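Putative TOXIN related protein (Parabacteroides distasonis ATCC 8503, PDB 3K0Y) is of unknown function but, as a NigD-like, putatively toxin-related protein, combines an N-terminal OB domain with a C-terminal beta sandwich and probably carries a signal sequence. Local coordinates at residues A[18-26]-A[42-50]; A[125-136]-A[154-165]. All coordinates share one frame; numbering follows the deposited sequence.

Contact 1 of 2, residues A[18-26]-A[42-50]; sequences VVPEGNNVY and NYPNYQPKP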
loop_
_atom_site.group_PDB
_atom_site.type_symbol
_atom_site.label_atom_id
_atom_site.label_comp_id
_atom_site.label_asym_id
_atom_site.label_seq_id
_atom_site.Cartn_x
_atom_site.Cartn_y
_atom_site.Cartn_z
ATOM N N VAL A 18 -5.480 -4.739 9.291
ATOM C CA VAL A 18 -5.685 -5.010 10.683
ATOM C C VAL A 18 -6.718 -4.026 11.229
ATOM O O VAL A 18 -6.548 -2.811 11.140
ATOM C CB VAL A 18 -4.354 -4.851 11.507
ATOM C CG1 VAL A 18 -4.640 -5.026 13.021
ATOM C CG2 VAL A 18 -3.274 -5.852 11.084
ATOM N N VAL A 19 -7.780 -4.525 11.820
ATOM C CA VAL A 19 -8.730 -3.606 12.451
ATOM C C VAL A 19 -8.821 -3.865 13.945
ATOM O O VAL A 19 -9.412 -4.850 14.345
ATOM C CB VAL A 19 -10.136 -3.694 11.806
ATOM C CG1 VAL A 19 -11.026 -2.616 12.402
ATOM C CG2 VAL A 19 -10.036 -3.539 10.266
ATOM N N PRO A 20 -8.221 -2.989 14.772
ATOM C CA PRO A 20 -8.314 -3.134 16.250
ATOM C C PRO A 20 -9.729 -3.122 16.813
ATOM O O PRO A 20 -10.645 -2.661 16.156
ATOM C CB PRO A 20 -7.562 -1.908 16.764
ATOM C CG PRO A 20 -6.592 -1.577 15.661
ATOM C CD PRO A 20 -7.347 -1.855 14.405
ATOM N N GLU A 21 -9.886 -3.604 18.043
ATOM C CA GLU A 21 -11.149 -3.462 18.792
ATOM C C GLU A 21 -10.970 -3.094 20.276
ATOM O O GLU A 21 -11.695 -2.248 20.804
ATOM C CB GLU A 21 -11.939 -4.755 18.698
ATOM C CG GLU A 21 -12.491 -5.032 17.318
ATOM C CD GLU A 21 -13.124 -6.391 17.246
ATOM O OE1 GLU A 21 -12.504 -7.337 17.788
ATOM O OE2 GLU A 21 -14.231 -6.515 16.661
ATOM N N GLY A 22 -10.040 -3.762 20.950
ATOM C CA GLY A 22 -9.717 -3.462 22.342
ATOM C C GLY A 22 -8.525 -4.285 22.815
ATOM O O GLY A 22 -8.387 -5.458 22.442
ATOM N N ASN A 23 -7.677 -3.674 23.649
ATOM C CA ASN A 23 -6.388 -4.251 24.056
ATOM C C ASN A 23 -5.596 -4.759 22.837
ATOM O O ASN A 23 -5.218 -3.976 21.972
ATOM C CB ASN A 23 -6.594 -5.365 25.098
ATOM C CG ASN A 23 -7.306 -4.884 26.355
ATOM O OD1 ASN A 23 -8.256 -4.109 26.283
ATOM N ND2 ASN A 23 -6.861 -5.366 27.507
ATOM N N ASN A 24 -5.360 -6.063 22.760
ATOM C CA ASN A 24 -4.646 -6.653 21.646
ATOM C C ASN A 24 -5.580 -7.449 20.747
ATOM O O ASN A 24 -5.111 -8.321 20.010
ATOM C CB ASN A 24 -3.516 -7.567 22.164
ATOM C CG ASN A 24 -2.363 -6.790 22.804
ATOM O OD1 ASN A 24 -2.337 -5.539 22.811
ATOM N ND2 ASN A 24 -1.399 -7.528 23.345
ATOM N N VAL A 25 -6.884 -7.147 20.802
ATOM C CA VAL A 25 -7.896 -7.801 19.942
ATOM C C VAL A 25 -8.095 -7.063 18.614
ATOM O O VAL A 25 -8.159 -5.838 18.561
ATOM C CB VAL A 25 -9.298 -7.948 20.643
ATOM C CG1 VAL A 25 -10.315 -8.592 19.707
ATOM C CG2 VAL A 25 -9.192 -8.764 21.929
ATOM N N TYR A 26 -8.238 -7.837 17.543
ATOM C CA TYR A 26 -8.341 -7.279 16.193
ATOM C C TYR A 26 -8.973 -8.279 15.258
ATOM O O TYR A 26 -8.891 -9.481 15.484
ATOM C CB TYR A 26 -6.939 -6.901 15.675
ATOM C CG TYR A 26 -6.013 -8.084 15.433
ATOM C CD1 TYR A 26 -5.295 -8.684 16.476
ATOM C CD2 TYR A 26 -5.874 -8.618 14.157
ATOM C CE1 TYR A 26 -4.448 -9.782 16.247
ATOM C CE2 TYR A 26 -5.033 -9.709 13.908
ATOM C CZ TYR A 26 -4.322 -10.279 14.953
ATOM O OH TYR A 26 -3.507 -11.347 14.668
ATOM N N ASN A 42 -0.662 -17.982 16.537
ATOM C CA ASN A 42 0.728 -18.194 17.021
ATOM C C ASN A 42 1.407 -16.938 17.555
ATOM O O ASN A 42 2.475 -17.049 18.166
ATOM C CB ASN A 42 1.610 -18.758 15.904
ATOM C CG ASN A 42 1.261 -20.203 15.551
ATOM O OD1 ASN A 42 0.989 -20.994 16.423
ATOM N ND2 ASN A 42 1.282 -20.529 14.282
ATOM N N TYR A 43 0.840 -15.743 17.312
ATOM C CA TYR A 43 1.400 -14.488 17.869
ATOM C C TYR A 43 0.430 -13.772 18.833
ATOM O O TYR A 43 -0.154 -12.736 18.483
ATOM C CB TYR A 43 1.676 -13.477 16.790
ATOM C CG TYR A 43 2.652 -13.740 15.681
ATOM C CD1 TYR A 43 2.788 -14.991 15.069
ATOM C CD2 TYR A 43 3.381 -12.645 15.140
ATOM C CE1 TYR A 43 3.677 -15.164 13.991
ATOM C CE2 TYR A 43 4.252 -12.805 14.074
ATOM C CZ TYR A 43 4.396 -14.058 13.493
ATOM O OH TYR A 43 5.267 -14.181 12.432
ATOM N N PRO A 44 0.277 -14.275 20.064
ATOM C CA PRO A 44 -0.741 -13.641 20.893
ATOM C C PRO A 44 -0.373 -12.235 21.387
ATOM O O PRO A 44 -1.257 -11.520 21.860
ATOM C CB PRO A 44 -0.904 -14.619 22.065
ATOM C CG PRO A 44 0.413 -15.338 22.125
ATOM C CD PRO A 44 0.843 -15.477 20.690
ATOM N N ASN A 45 0.901 -11.844 21.262
ATOM C CA ASN A 45 1.376 -10.552 21.744
ATOM C C ASN A 45 1.470 -9.515 20.634
ATOM O O ASN A 45 2.066 -8.475 20.811
ATOM C CB ASN A 45 2.742 -10.716 22.441
ATOM C CG ASN A 45 2.663 -11.571 23.687
ATOM O OD1 ASN A 45 1.698 -11.495 24.421
ATOM N ND2 ASN A 45 3.669 -12.404 23.911
ATOM N N TYR A 46 0.861 -9.808 19.494
ATOM C CA TYR A 46 0.805 -8.905 18.356
ATOM C C TYR A 46 0.029 -7.662 18.762
ATOM O O TYR A 46 -1.024 -7.769 19.383
ATOM C CB TYR A 46 0.082 -9.612 17.179
ATOM C CG TYR A 46 -0.077 -8.727 15.972
ATOM C CD1 TYR A 46 1.004 -8.467 15.133
ATOM C CD2 TYR A 46 -1.280 -8.105 15.699
ATOM C CE1 TYR A 46 0.877 -7.618 14.045
ATOM C CE2 TYR A 46 -1.416 -7.268 14.604
ATOM C CZ TYR A 46 -0.320 -7.019 13.788
ATOM O OH TYR A 46 -0.447 -6.195 12.676
ATOM N N GLN A 47 0.530 -6.499 18.397
ATOM C CA GLN A 47 -0.138 -5.256 18.742
ATOM C C GLN A 47 -0.845 -4.674 17.503
ATOM O O GLN A 47 -0.201 -4.186 16.597
ATOM C CB GLN A 47 0.855 -4.256 19.343
ATOM C CG GLN A 47 0.230 -2.897 19.776
ATOM C CD GLN A 47 -0.775 -3.007 20.950
ATOM O OE1 GLN A 47 -1.921 -2.540 20.832
ATOM N NE2 GLN A 47 -0.355 -3.629 22.070
ATOM N N PRO A 48 -2.174 -4.803 17.445
ATOM C CA PRO A 48 -2.859 -4.266 16.302
ATOM C C PRO A 48 -2.880 -2.759 16.364
ATOM O O PRO A 48 -2.934 -2.191 17.461
ATOM C CB PRO A 48 -4.262 -4.872 16.404
ATOM C CG PRO A 48 -4.435 -5.210 17.881
ATOM C CD PRO A 48 -3.072 -5.422 18.430
ATOM N N LYS A 49 -2.743 -2.134 15.202
ATOM C CA LYS A 49 -2.753 -0.698 15.061
ATOM C C LYS A 49 -3.813 -0.291 14.040
ATOM O O LYS A 49 -4.106 -1.052 13.126
ATOM C CB LYS A 49 -1.392 -0.185 14.595
ATOM C CG LYS A 49 -0.254 -0.323 15.593
ATOM C CD LYS A 49 1.095 -0.422 14.810
ATOM C CE LYS A 49 2.276 -0.731 15.758
ATOM N NZ LYS A 49 3.245 -1.636 15.033
ATOM N N PRO A 50 -4.387 0.902 14.202
ATOM C CA PRO A 50 -5.346 1.357 13.194
ATOM C C PRO A 50 -4.647 1.587 11.858
ATOM O O PRO A 50 -3.513 2.032 11.832
ATOM C CB PRO A 50 -5.841 2.705 13.770
ATOM C CG PRO A 50 -4.627 3.208 14.522
ATOM C CD PRO A 50 -4.083 1.959 15.193
HETATM O O HOH W 1 -2.597 -12.590 16.973
#

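Contact 2 of 2, residues A[125-136]-A[154-165]; sequences ETLWGGKTAHFI and HNAYDDPQYTIG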
loop_
_atom_site.group_PDB
_atom_site.type_symbol
_atom_site.label_atom_id
_atom_site.label_comp_id
_atom_site.label_asym_id
_atom_site.label_seq_id
_atom_site.Cartn_x
_atom_site.Cartn_y
_atom_site.Cartn_z
ATOM N N GLU A 125 10.851 -4.109 -6.521
ATOM C CA GLU A 125 12.208 -4.549 -6.298
ATOM C C GLU A 125 13.161 -3.434 -6.580
ATOM O O GLU A 125 12.874 -2.537 -7.335
ATOM C CB GLU A 125 12.577 -5.715 -7.221
ATOM C CG GLU A 125 11.843 -7.013 -6.969
ATOM C CD GLU A 125 12.151 -8.058 -8.053
ATOM O OE1 GLU A 125 11.722 -7.896 -9.244
ATOM O OE2 GLU A 125 12.836 -9.022 -7.699
ATOM N N THR A 126 14.325 -3.512 -5.969
ATOM C CA THR A 126 15.349 -2.499 -6.191
ATOM C C THR A 126 16.656 -3.088 -5.707
ATOM O O THR A 126 16.702 -4.271 -5.391
ATOM C CB THR A 126 14.945 -1.160 -5.507
ATOM O OG1 THR A 126 15.799 -0.097 -5.945
ATOM C CG2 THR A 126 14.945 -1.259 -4.008
ATOM N N LEU A 127 17.706 -2.275 -5.663
ATOM C CA LEU A 127 19.019 -2.710 -5.214
ATOM C C LEU A 127 19.249 -2.157 -3.805
ATOM O O LEU A 127 18.935 -0.986 -3.543
ATOM C CB LEU A 127 20.102 -2.209 -6.190
ATOM C CG LEU A 127 20.066 -2.799 -7.617
ATOM C CD1 LEU A 127 20.821 -1.938 -8.630
ATOM C CD2 LEU A 127 20.676 -4.226 -7.591
ATOM N N TRP A 128 19.759 -3.019 -2.918
ATOM C CA TRP A 128 19.994 -2.731 -1.510
ATOM C C TRP A 128 21.442 -3.071 -1.129
ATOM O O TRP A 128 22.103 -3.922 -1.758
ATOM C CB TRP A 128 19.089 -3.589 -0.606
ATOM C CG TRP A 128 17.697 -3.617 -1.008
ATOM C CD1 TRP A 128 17.164 -4.361 -1.998
ATOM C CD2 TRP A 128 16.609 -2.857 -0.437
ATOM N NE1 TRP A 128 15.809 -4.122 -2.091
ATOM C CE2 TRP A 128 15.445 -3.213 -1.139
ATOM C CE3 TRP A 128 16.510 -1.939 0.622
ATOM C CZ2 TRP A 128 14.215 -2.669 -0.864
ATOM C CZ3 TRP A 128 15.271 -1.405 0.909
ATOM C CH2 TRP A 128 14.141 -1.763 0.159
ATOM N N GLY A 129 21.913 -2.442 -0.062
ATOM C CA GLY A 129 23.285 -2.644 0.412
ATOM C C GLY A 129 23.402 -2.908 1.889
ATOM O O GLY A 129 24.459 -3.257 2.331
ATOM N N GLY A 130 22.322 -2.731 2.653
ATOM C CA GLY A 130 22.289 -3.065 4.064
ATOM C C GLY A 130 22.806 -1.953 4.944
ATOM O O GLY A 130 22.918 -2.125 6.144
ATOM N N LYS A 131 23.124 -0.808 4.358
ATOM C CA LYS A 131 23.811 0.286 5.057
ATOM C C LYS A 131 22.865 1.417 5.475
ATOM O O LYS A 131 23.013 1.992 6.553
ATOM C CB LYS A 131 24.927 0.825 4.147
ATOM C CG LYS A 131 25.587 2.146 4.563
ATOM C CD LYS A 131 26.373 2.765 3.374
ATOM C CE LYS A 131 27.458 3.735 3.834
ATOM N NZ LYS A 131 26.945 4.433 5.063
ATOM N N THR A 132 21.904 1.753 4.624
ATOM C CA THR A 132 21.001 2.884 4.895
ATOM C C THR A 132 19.597 2.544 4.467
ATOM O O THR A 132 19.380 2.043 3.370
ATOM C CB THR A 132 21.384 4.181 4.125
ATOM O OG1 THR A 132 22.776 4.401 4.217
ATOM C CG2 THR A 132 20.649 5.402 4.689
ATOM N N ALA A 133 18.673 2.874 5.363
ATOM C CA ALA A 133 17.254 2.724 5.198
ATOM C C ALA A 133 16.754 3.538 3.976
ATOM O O ALA A 133 17.150 4.680 3.786
ATOM C CB ALA A 133 16.573 3.211 6.519
ATOM N N HIS A 134 15.915 2.931 3.140
ATOM C CA HIS A 134 15.333 3.607 1.989
ATOM C C HIS A 134 14.003 4.279 2.385
ATOM O O HIS A 134 13.277 3.743 3.186
ATOM C CB HIS A 134 15.093 2.622 0.855
ATOM C CG HIS A 134 16.327 1.955 0.342
ATOM N ND1 HIS A 134 16.377 1.360 -0.901
ATOM C CD2 HIS A 134 17.549 1.758 0.908
ATOM C CE1 HIS A 134 17.589 0.852 -1.087
ATOM N NE2 HIS A 134 18.318 1.086 -0.006
ATOM N N PHE A 135 13.717 5.454 1.812
ATOM C CA PHE A 135 12.508 6.239 2.084
ATOM C C PHE A 135 11.535 5.986 0.937
ATOM O O PHE A 135 11.887 6.232 -0.196
ATOM C CB PHE A 135 12.914 7.705 2.087
ATOM C CG PHE A 135 11.934 8.665 2.710
ATOM C CD1 PHE A 135 11.093 8.296 3.753
ATOM C CD2 PHE A 135 11.989 9.999 2.331
ATOM C CE1 PHE A 135 10.265 9.215 4.385
ATOM C CE2 PHE A 135 11.161 10.957 2.937
ATOM C CZ PHE A 135 10.295 10.554 3.995
ATOM N N ILE A 136 10.319 5.557 1.263
ATOM C CA ILE A 136 9.316 5.052 0.313
ATOM C C ILE A 136 8.094 5.945 0.471
ATOM O O ILE A 136 7.557 6.067 1.574
ATOM C CB ILE A 136 8.871 3.587 0.664
ATOM C CG1 ILE A 136 10.059 2.648 0.816
ATOM C CG2 ILE A 136 7.991 2.992 -0.387
ATOM C CD1 ILE A 136 10.898 2.545 -0.498
ATOM N N HIS A 154 11.109 6.651 -4.413
ATOM C CA HIS A 154 12.072 5.818 -3.713
ATOM C C HIS A 154 13.381 6.567 -3.609
ATOM O O HIS A 154 13.941 7.009 -4.647
ATOM C CB HIS A 154 12.223 4.491 -4.442
ATOM C CG HIS A 154 13.387 3.642 -4.011
ATOM N ND1 HIS A 154 14.400 3.311 -4.877
ATOM C CD2 HIS A 154 13.649 2.978 -2.861
ATOM C CE1 HIS A 154 15.269 2.524 -4.265
ATOM N NE2 HIS A 154 14.844 2.314 -3.031
ATOM N N ASN A 155 13.833 6.755 -2.365
ATOM C CA ASN A 155 15.175 7.302 -2.098
ATOM C C ASN A 155 16.032 6.265 -1.396
ATOM O O ASN A 155 15.742 5.902 -0.273
ATOM C CB ASN A 155 15.080 8.519 -1.185
ATOM C CG ASN A 155 16.233 9.488 -1.364
ATOM O OD1 ASN A 155 17.341 9.105 -1.675
ATOM N ND2 ASN A 155 15.949 10.758 -1.179
ATOM N N ALA A 156 17.091 5.824 -2.061
ATOM C CA ALA A 156 18.107 4.897 -1.517
ATOM C C ALA A 156 19.279 5.601 -0.795
ATOM O O ALA A 156 20.149 4.923 -0.205
ATOM C CB ALA A 156 18.678 4.043 -2.667
ATOM N N TYR A 157 19.322 6.933 -0.892
ATOM C CA TYR A 157 20.416 7.768 -0.323
ATOM C C TYR A 157 21.781 7.216 -0.761
ATOM O O TYR A 157 22.021 7.045 -1.943
ATOM C CB TYR A 157 20.288 7.910 1.222
ATOM C CG TYR A 157 18.959 8.498 1.668
ATOM C CD1 TYR A 157 18.690 9.866 1.533
ATOM C CD2 TYR A 157 17.950 7.668 2.165
ATOM C CE1 TYR A 157 17.453 10.396 1.936
ATOM C CE2 TYR A 157 16.687 8.173 2.539
ATOM C CZ TYR A 157 16.450 9.521 2.424
ATOM O OH TYR A 157 15.225 9.974 2.798
ATOM N N ASP A 158 22.659 6.918 0.178
ATOM C CA ASP A 158 23.999 6.402 -0.152
ATOM C C ASP A 158 24.121 4.885 -0.004
ATOM O O ASP A 158 25.216 4.380 0.071
ATOM C CB ASP A 158 25.070 7.089 0.729
ATOM C CG ASP A 158 24.835 6.891 2.222
ATOM O OD1 ASP A 158 23.769 6.395 2.652
ATOM O OD2 ASP A 158 25.724 7.255 2.996
ATOM N N ASP A 159 22.999 4.166 0.064
ATOM C CA ASP A 159 23.030 2.715 0.192
ATOM C C ASP A 159 23.745 2.059 -0.987
ATOM O O ASP A 159 23.337 2.215 -2.115
ATOM C CB ASP A 159 21.626 2.130 0.284
ATOM C CG ASP A 159 21.599 0.791 0.960
ATOM O OD1 ASP A 159 22.457 0.522 1.861
ATOM O OD2 ASP A 159 20.692 0.009 0.621
ATOM N N PRO A 160 24.815 1.289 -0.718
ATOM C CA PRO A 160 25.372 0.538 -1.828
ATOM C C PRO A 160 24.325 -0.376 -2.476
ATOM O O PRO A 160 23.340 -0.748 -1.847
ATOM C CB PRO A 160 26.490 -0.291 -1.193
ATOM C CG PRO A 160 26.722 0.261 0.145
ATOM C CD PRO A 160 25.457 0.969 0.553
ATOM N N GLN A 161 24.572 -0.713 -3.732
ATOM C CA GLN A 161 23.726 -1.563 -4.551
ATOM C C GLN A 161 24.355 -2.952 -4.663
ATOM O O GLN A 161 24.909 -3.287 -5.685
ATOM C CB GLN A 161 23.618 -0.918 -5.915
ATOM C CG GLN A 161 23.367 0.540 -5.783
ATOM C CD GLN A 161 23.003 1.196 -7.068
ATOM O OE1 GLN A 161 23.478 0.820 -8.135
ATOM N NE2 GLN A 161 22.184 2.216 -6.977
ATOM N N TYR A 162 24.284 -3.738 -3.593
ATOM C CA TYR A 162 24.946 -5.048 -3.512
ATOM C C TYR A 162 24.049 -6.189 -4.019
ATOM O O TYR A 162 24.530 -7.093 -4.709
ATOM C CB TYR A 162 25.341 -5.365 -2.073
ATOM C CG TYR A 162 26.403 -4.480 -1.419
ATOM C CD1 TYR A 162 27.380 -3.788 -2.169
ATOM C CD2 TYR A 162 26.466 -4.392 -0.026
ATOM C CE1 TYR A 162 28.377 -2.999 -1.521
ATOM C CE2 TYR A 162 27.424 -3.606 0.614
ATOM C CZ TYR A 162 28.373 -2.920 -0.125
ATOM O OH TYR A 162 29.306 -2.171 0.570
ATOM N N THR A 163 22.763 -6.179 -3.657
ATOM C CA THR A 163 21.835 -7.191 -4.165
ATOM C C THR A 163 20.465 -6.659 -4.507
ATOM O O THR A 163 20.089 -5.566 -4.088
ATOM C CB THR A 163 21.664 -8.415 -3.204
ATOM O OG1 THR A 163 21.491 -7.981 -1.855
ATOM C CG2 THR A 163 22.851 -9.349 -3.297
ATOM N N ILE A 164 19.749 -7.440 -5.313
ATOM C CA ILE A 164 18.348 -7.232 -5.592
ATOM C C ILE A 164 17.573 -7.723 -4.377
ATOM O O ILE A 164 17.896 -8.779 -3.829
ATOM C CB ILE A 164 17.894 -7.989 -6.860
ATOM C CG1 ILE A 164 18.883 -7.737 -8.015
ATOM C CG2 ILE A 164 16.486 -7.563 -7.283
ATOM C CD1 ILE A 164 18.311 -7.943 -9.439
ATOM N N GLY A 165 16.594 -6.916 -3.925
ATOM C CA GLY A 165 15.675 -7.284 -2.845
ATOM C C GLY A 165 14.272 -6.772 -3.131
ATOM O O GLY A 165 14.095 -5.778 -3.839
#

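Contact 1 of 2, residues A[18-26]-A[42-50]
P48 packs into the corner formed by V18 and Y26, two side chains that point into the contact from adjacent strands. P48 CB sits 3.4 Å from V18 CG1, a tight carbon pair, and lies just as close to Y26 CB. V18 uses both of its branches. CG1, anti to the backbone N (chi1 175°), goes to the proline, while CG2 meets the hydroxyl end of Y46, 3.3 Å from OH. That hydroxyl has its polar partner outside the two segments, a hydrogen bond with N83. The two tyrosines then close the packing. Y46 brings the CD2/CE2 side of its ring to one face of Y26: CE2 stands 4.2 Å above the Y26 plane near its centre, and CD2 of Y46 is 3.6 Å from CE1 of Y26. With the planes 54° apart, the pair is oblique. At its far end Y26 OH holds a water at 2.8 Å, and the same water donates to Y43 O, tying the strand to the turn at 43-46.

Outward from this knot the contact thins. P20 lays its CG against the K49-P50 peptide, 3.5 Å from K49 C, with its side chain farther from the P50 ring. N24, within the type II' turn at 22-25, faces the exposed Q47 at the rim; its CA lies 3.8 Å from P48 CD. K49 starts away from the hairpin. Apolar packing and the water bridge carry the contact. What results is an irregular connection, running from strand 40-41 to strand 52-62, draped over the end of the 11-22/25-30 hairpin, in keeping with the curled beta sheet of an OB fold.

Contact 2 of 2, residues A[125-136]-A[154-165]
H134 and D159 meet in a His-carboxylate hydrogen bond, set where two loops of the C-terminal beta sandwich lie between two short antiparallel ladders, 125-128 with 163-165 and 135-136 with 154-155. H134 NE2 donates to D159 OD2 over 2.7 Å; the acceptor lies close to the ring plane, yet the carboxylate plane stands nearly perpendicular to the ring, at 82°. At its other nitrogen, H134 ND1 is 2.8 Å from H154 NE2, a hydrogen bond in which either may be the donor. These imidazoles meet rim to rim with planes at 44°, and H154 ND1 is held by the backbone of D104. Both faces of H134 are covered as well: A156 CA stands almost squarely over one, 3.9 Å from the ring centroid, and the indole of W128 lies against the opposite one.

D159 CG stands anti to its backbone N (chi1 -156°), which carries the carboxylate into the bend of the 129-132 loop. There OD2 also accepts from G129 N at 2.8 Å, the glycine and the histidine reaching it from opposite faces of the carboxylate. OD1 takes K131 N on its syn side at 2.9 Å and T132 N from above the plane. Three backbone N-H groups of 129-132 and the imidazole thus grip one carboxylate, which is consistent with its pinning the loop. Next to it, T132 OG1 donates to D158 OD1 at 2.7 Å, while K131 NZ makes only a long salt bridge to D158.

On the 125-128 strand side, Y162 and T163 both give their N-H to W128 O, a classic beta bulge. W128 meanwhile swings its indole along the strand toward G165, where NE1 donates to G165 O at 3.0 Å, in the ring plane but well above the carbonyl plane, and T126 N shares that oxygen.

Contact 1 closes before contact 2 opens along the chain, and each belongs to its own domain: 18-26 with 42-50 in the NigD-like N-terminal OB domain, 125-136 with 154-165 in the C-terminal beta sandwich domain. Their centres are 31 Å apart and their nearest atoms about 16 Å, so they do not touch. A continuous path of strands nevertheless joins them, because strand 74-88 pairs with strand 52-62 of the first domain and runs parallel to strand 163-172 of the second. Contact 2 also reaches the four-stranded sheet through 135-139 and 149-155. Each contact thus sits at a loop-rich end of its own domain, and the nine-stranded sheet runs through both.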